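Local coordinates for protein glucosamine 6-phosphate N-acetyltransferase (Arabidopsis thaliana, PDB 3T90) that catalyses transfer of the acetyl group from acetyl-CoA to the amino group of D-glucosamine 6-phosphate, a step in the biosynthesis of UDP-N-acetylglucosamine, at residues V130-K134 against C135-N139; I20-L23 against G24-T27. One frame throughout, in Å; residues are numbered along the deposited sequence.

Contact 1: V130-K134 against C135-N139; sequences VFYEK and CGMSN
Tyr132 O takes two amide hydrogens as the helix ends: Cys135 N at 3.0 Å and Met137 N at 3.1 Å, from opposite faces of its carbonyl plane. Gly136 N bonds to Glu133 O at 3.0 Å. The two interlocked bonds, from Met137 and Gly136, define a Schellman motif with Gly136, at positive phi (90°), as its C-prime residue; a type I turn from Glu133 to Gly136 carries the chain round. One water also ties the departing strand to the helix, donating to Glu133 OE2 and accepting from Asn139 N, while Glu133 CA makes a nearly straight CA-H...O contact of 3.3 Å with Met137 O.

With chi1 at -63°, Cys135 SG sits beside its own backbone N and approaches the Phe131 ring obliquely, 4.6 Å from the centroid, a sulfur-aromatic contact. The Tyr132 and Met137 side chains run alongside each other in the same direction, bringing SD to 4.0 Å from Tyr132 CD1 in an oblique Met-aromatic contact. Phe131 CD2 lies over the centre of one face of the Tyr132 ring.

Tyr132, Glu133 and Lys134, which probably bind acetyl-CoA as in related enzymes, lie at this helix end. Tyr132 and Met137 both rest on Leu122 of strand 119-124, and helix 100-114 supplies Val105 to Tyr132 and Cys135 and Met109 to Met137. Met144 of the second subunit packs on Tyr132, Glu133 and Met137, and from Ser138 the strand pairs antiparallel with that subunit, continuing the sheet across the interface.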
loop_
_atom_site.group_PDB
_atom_site.type_symbol
_atom_site.label_atom_id
_atom_site.label_comp_id
_atom_site.label_asym_id
_atom_site.label_seq_id
_atom_site.Cartn_x
_atom_site.Cartn_y
_atom_site.Cartn_z
ATOM N N VAL A 130 -20.525 -1.481 1.708
ATOM C CA VAL A 130 -21.295 -1.699 2.915
ATOM C C VAL A 130 -20.680 -2.812 3.773
ATOM O O VAL A 130 -20.733 -2.704 4.985
ATOM C CB VAL A 130 -22.806 -1.979 2.550
ATOM C CG1 VAL A 130 -23.611 -2.371 3.717
ATOM C CG2 VAL A 130 -23.432 -0.685 1.940
ATOM N N PHE A 131 -20.078 -3.835 3.168
ATOM C CA PHE A 131 -19.360 -4.849 3.894
ATOM C C PHE A 131 -18.289 -4.258 4.803
ATOM O O PHE A 131 -18.185 -4.560 5.989
ATOM C CB PHE A 131 -18.716 -5.898 2.956
ATOM C CG PHE A 131 -17.861 -6.876 3.688
ATOM C CD1 PHE A 131 -18.409 -7.984 4.375
ATOM C CD2 PHE A 131 -16.494 -6.704 3.709
ATOM C CE1 PHE A 131 -17.525 -8.850 5.046
ATOM C CE2 PHE A 131 -15.606 -7.592 4.398
ATOM C CZ PHE A 131 -16.178 -8.644 5.085
ATOM N N TYR A 132 -17.448 -3.413 4.210
ATOM C CA TYR A 132 -16.373 -2.837 4.979
ATOM C C TYR A 132 -16.857 -1.800 5.967
ATOM O O TYR A 132 -16.203 -1.610 6.983
ATOM C CB TYR A 132 -15.261 -2.282 4.039
ATOM C CG TYR A 132 -14.534 -3.412 3.340
ATOM C CD1 TYR A 132 -13.675 -4.219 4.084
ATOM C CD2 TYR A 132 -14.782 -3.746 2.013
ATOM C CE1 TYR A 132 -12.981 -5.278 3.480
ATOM C CE2 TYR A 132 -14.144 -4.815 1.413
ATOM C CZ TYR A 132 -13.247 -5.563 2.150
ATOM O OH TYR A 132 -12.566 -6.598 1.510
ATOM N N GLU A 133 -17.972 -1.133 5.681
ATOM C CA GLU A 133 -18.552 -0.269 6.740
ATOM C C GLU A 133 -18.904 -1.073 7.999
ATOM O O GLU A 133 -18.792 -0.540 9.130
ATOM C CB GLU A 133 -19.778 0.522 6.217
ATOM C CG GLU A 133 -19.408 1.566 5.118
ATOM C CD GLU A 133 -20.639 2.316 4.544
ATOM O OE1 GLU A 133 -21.710 1.682 4.414
ATOM O OE2 GLU A 133 -20.486 3.463 4.167
ATOM N N LYS A 134 -19.300 -2.323 7.798
ATOM C CA LYS A 134 -19.594 -3.208 8.928
ATOM C C LYS A 134 -18.397 -3.565 9.748
ATOM O O LYS A 134 -18.574 -3.992 10.883
ATOM C CB LYS A 134 -20.310 -4.481 8.483
ATOM C CG LYS A 134 -21.754 -4.183 8.098
ATOM C CD LYS A 134 -22.282 -2.853 8.607
ATOM C CE LYS A 134 -23.516 -2.430 7.844
ATOM N NZ LYS A 134 -23.255 -2.621 6.348
ATOM N N CYS A 135 -17.181 -3.332 9.204
ATOM C CA CYS A 135 -15.860 -3.580 9.861
ATOM C C CYS A 135 -15.346 -2.284 10.429
ATOM O O CYS A 135 -14.194 -2.255 10.920
ATOM C CB CYS A 135 -14.846 -4.150 8.862
ATOM S SG CYS A 135 -15.303 -5.789 8.164
ATOM N N GLY A 136 -16.156 -1.211 10.434
ATOM C CA GLY A 136 -15.802 0.072 11.041
ATOM C C GLY A 136 -15.104 1.032 10.094
ATOM O O GLY A 136 -14.516 2.064 10.522
ATOM N N MET A 137 -15.136 0.711 8.802
ATOM C CA MET A 137 -14.406 1.600 7.832
ATOM C C MET A 137 -15.373 2.580 7.148
ATOM O O MET A 137 -16.632 2.429 7.173
ATOM C CB MET A 137 -13.752 0.740 6.783
ATOM C CG MET A 137 -12.998 -0.465 7.463
ATOM S SD MET A 137 -11.944 -1.315 6.182
ATOM C CE MET A 137 -10.597 -0.186 6.217
ATOM N N SER A 138 -14.773 3.591 6.515
ATOM C CA SER A 138 -15.480 4.664 5.862
ATOM C C SER A 138 -14.899 4.877 4.493
ATOM O O SER A 138 -13.685 4.694 4.275
ATOM C CB SER A 138 -15.275 5.971 6.637
ATOM O OG SER A 138 -16.010 5.847 7.857
ATOM N N ASN A 139 -15.720 5.304 3.551
ATOM C CA ASN A 139 -15.249 5.588 2.198
ATOM C C ASN A 139 -15.187 7.099 1.943
ATOM O O ASN A 139 -16.239 7.733 1.794
ATOM C CB ASN A 139 -16.260 4.988 1.201
ATOM C CG ASN A 139 -16.052 5.496 -0.252
ATOM O OD1 ASN A 139 -17.054 5.847 -0.902
ATOM N ND2 ASN A 139 -14.778 5.598 -0.749
HETATM O O HOH W 1 -18.496 5.375 4.096
#

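Contact 2: I20-L23 against G24-T27; sequences IELL and GQLT
Leu23 O gathers the last two amides of the turn, Leu26 N at 2.9 Å and Thr27 N at 3.2 Å. Leu22 O receives Gln25 N at 2.9 Å, and Gly24 N reaches Ile20 O at 3.0 Å with a weak second bond to Glu21 O. The bonding thus passes from the i+4 spacing of Gly24 to the i+3 spacing of Gln25 and Leu26, then returns to i+4 at Thr27.

CB of Gln25 rests 3.3 Å from Leu22 O and CB of Leu26 3.4 Å from Leu23 O, both against carbonyl oxygens already engaged by backbone amides. Gln25 CG lies beside its own backbone N (chi1 -62°), and the extended chain beyond it carries the amide past Leu22, whose CD1 is 4.3 Å from Gln25 NE2.

Residues 24-26 keep helical backbone angles without the regular bonds, extending helix 19-23, the first helix of the GNAT fold, into the loop before helix 34-45. Thr27, at the close of the segment, is a substrate-binding residue by similarity with related enzymes.

One water accepts from Gln25 NE2 at 2.8 Å and donates weakly to Glu21 O. The Gln25 amide is fixed further by Ser93 N, which bonds to OE1, and Asp92 OD1, which takes a hydrogen from NE2. Leu22, Gln25 and Leu26 share Val90 of strand 82-91 as a packing partner, and Leu22 and Leu23 meet Thr67 of strand 63-74. From the second subunit, Phe76 packs on Ile20 and Leu23, and Leu77 on Leu26 and Thr27.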
loop_
_atom_site.group_PDB
_atom_site.type_symbol
_atom_site.label_atom_id
_atom_site.label_comp_id
_atom_site.label_asym_id
_atom_site.label_seq_id
_atom_site.Cartn_x
_atom_site.Cartn_y
_atom_site.Cartn_z
ATOM N N ILE A 20 -3.141 -20.730 -3.458
ATOM C CA ILE A 20 -3.056 -20.033 -4.719
ATOM C C ILE A 20 -4.389 -20.194 -5.482
ATOM O O ILE A 20 -4.924 -19.203 -6.025
ATOM C CB ILE A 20 -1.876 -20.589 -5.551
ATOM C CG1 ILE A 20 -0.557 -20.384 -4.753
ATOM C CG2 ILE A 20 -1.820 -19.942 -6.998
ATOM C CD1 ILE A 20 -0.245 -18.849 -4.574
ATOM N N GLU A 21 -4.986 -21.383 -5.408
ATOM C CA GLU A 21 -6.321 -21.586 -6.019
ATOM C C GLU A 21 -7.353 -20.592 -5.477
ATOM O O GLU A 21 -8.142 -20.051 -6.281
ATOM C CB GLU A 21 -6.763 -23.021 -5.836
ATOM C CG GLU A 21 -5.823 -24.018 -6.582
ATOM C CD GLU A 21 -4.825 -24.624 -5.611
ATOM O OE1 GLU A 21 -4.069 -23.903 -4.875
ATOM O OE2 GLU A 21 -4.792 -25.905 -5.534
ATOM N N LEU A 22 -7.348 -20.314 -4.174
ATOM C CA LEU A 22 -8.310 -19.382 -3.599
ATOM C C LEU A 22 -8.002 -17.971 -4.097
ATOM O O LEU A 22 -8.960 -17.220 -4.434
ATOM C CB LEU A 22 -8.188 -19.462 -2.084
ATOM C CG LEU A 22 -8.921 -18.349 -1.361
ATOM C CD1 LEU A 22 -10.461 -18.377 -1.676
ATOM C CD2 LEU A 22 -8.643 -18.402 0.169
ATOM N N LEU A 23 -6.701 -17.593 -4.139
ATOM C CA LEU A 23 -6.379 -16.259 -4.701
ATOM C C LEU A 23 -6.943 -16.074 -6.120
ATOM O O LEU A 23 -7.258 -14.952 -6.491
ATOM C CB LEU A 23 -4.879 -15.949 -4.685
ATOM C CG LEU A 23 -4.289 -15.757 -3.285
ATOM C CD1 LEU A 23 -2.746 -15.684 -3.311
ATOM C CD2 LEU A 23 -4.903 -14.500 -2.560
ATOM N N GLY A 24 -7.018 -17.160 -6.880
ATOM C CA GLY A 24 -7.539 -17.126 -8.243
ATOM C C GLY A 24 -9.024 -16.717 -8.290
ATOM O O GLY A 24 -9.481 -16.325 -9.353
ATOM N N GLN A 25 -9.740 -16.763 -7.188
ATOM C CA GLN A 25 -11.128 -16.238 -7.111
ATOM C C GLN A 25 -11.161 -14.710 -6.990
ATOM O O GLN A 25 -12.226 -14.098 -7.196
ATOM C CB GLN A 25 -11.892 -16.854 -5.926
ATOM C CG GLN A 25 -11.982 -18.388 -6.132
ATOM C CD GLN A 25 -13.010 -18.989 -5.153
ATOM O OE1 GLN A 25 -13.974 -18.350 -4.731
ATOM N NE2 GLN A 25 -12.769 -20.226 -4.759
ATOM N N LEU A 26 -10.012 -14.107 -6.699
ATOM C CA LEU A 26 -9.873 -12.616 -6.707
ATOM C C LEU A 26 -9.345 -12.194 -8.057
ATOM O O LEU A 26 -10.023 -11.353 -8.716
ATOM C CB LEU A 26 -8.958 -12.163 -5.563
ATOM C CG LEU A 26 -8.677 -10.657 -5.541
ATOM C CD1 LEU A 26 -9.878 -9.786 -5.341
ATOM C CD2 LEU A 26 -7.661 -10.453 -4.333
ATOM N N THR A 27 -8.127 -12.610 -8.447
ATOM C CA THR A 27 -7.686 -12.253 -9.816
ATOM C C THR A 27 -6.666 -13.290 -10.279
ATOM O O THR A 27 -6.411 -14.299 -9.587
ATOM C CB THR A 27 -7.162 -10.844 -9.844
ATOM O OG1 THR A 27 -7.098 -10.411 -11.227
ATOM C CG2 THR A 27 -5.730 -10.670 -9.233
HETATM O O HOH W 2 -10.528 -21.728 -5.617
#

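How the contacts relate
Contact 2 precedes contact 1 along the chain, and each lies where a helix of the GNAT fold ends; their centres are 23 Å apart and their nearest atoms about 8 Å, without touching. Each lies near a bound buffer molecule, probably from the crystallisation liquor: Tyr132 OH hydrogen-bonds to a buffer N4, and the Leu26 side chain comes within about 5 Å of buffer. By similarity, 130-134 contributes acetyl-CoA-binding residues and 24-27 a substrate-binding threonine, consistent with the two lining neighbouring parts of the active site. Strand 82-91, whose Asp88 and Val89 are substrate-binding by similarity, runs close to both: Val89 neighbours the Tyr132 side chain and Asp88 that of Leu26. Both also touch the second subunit.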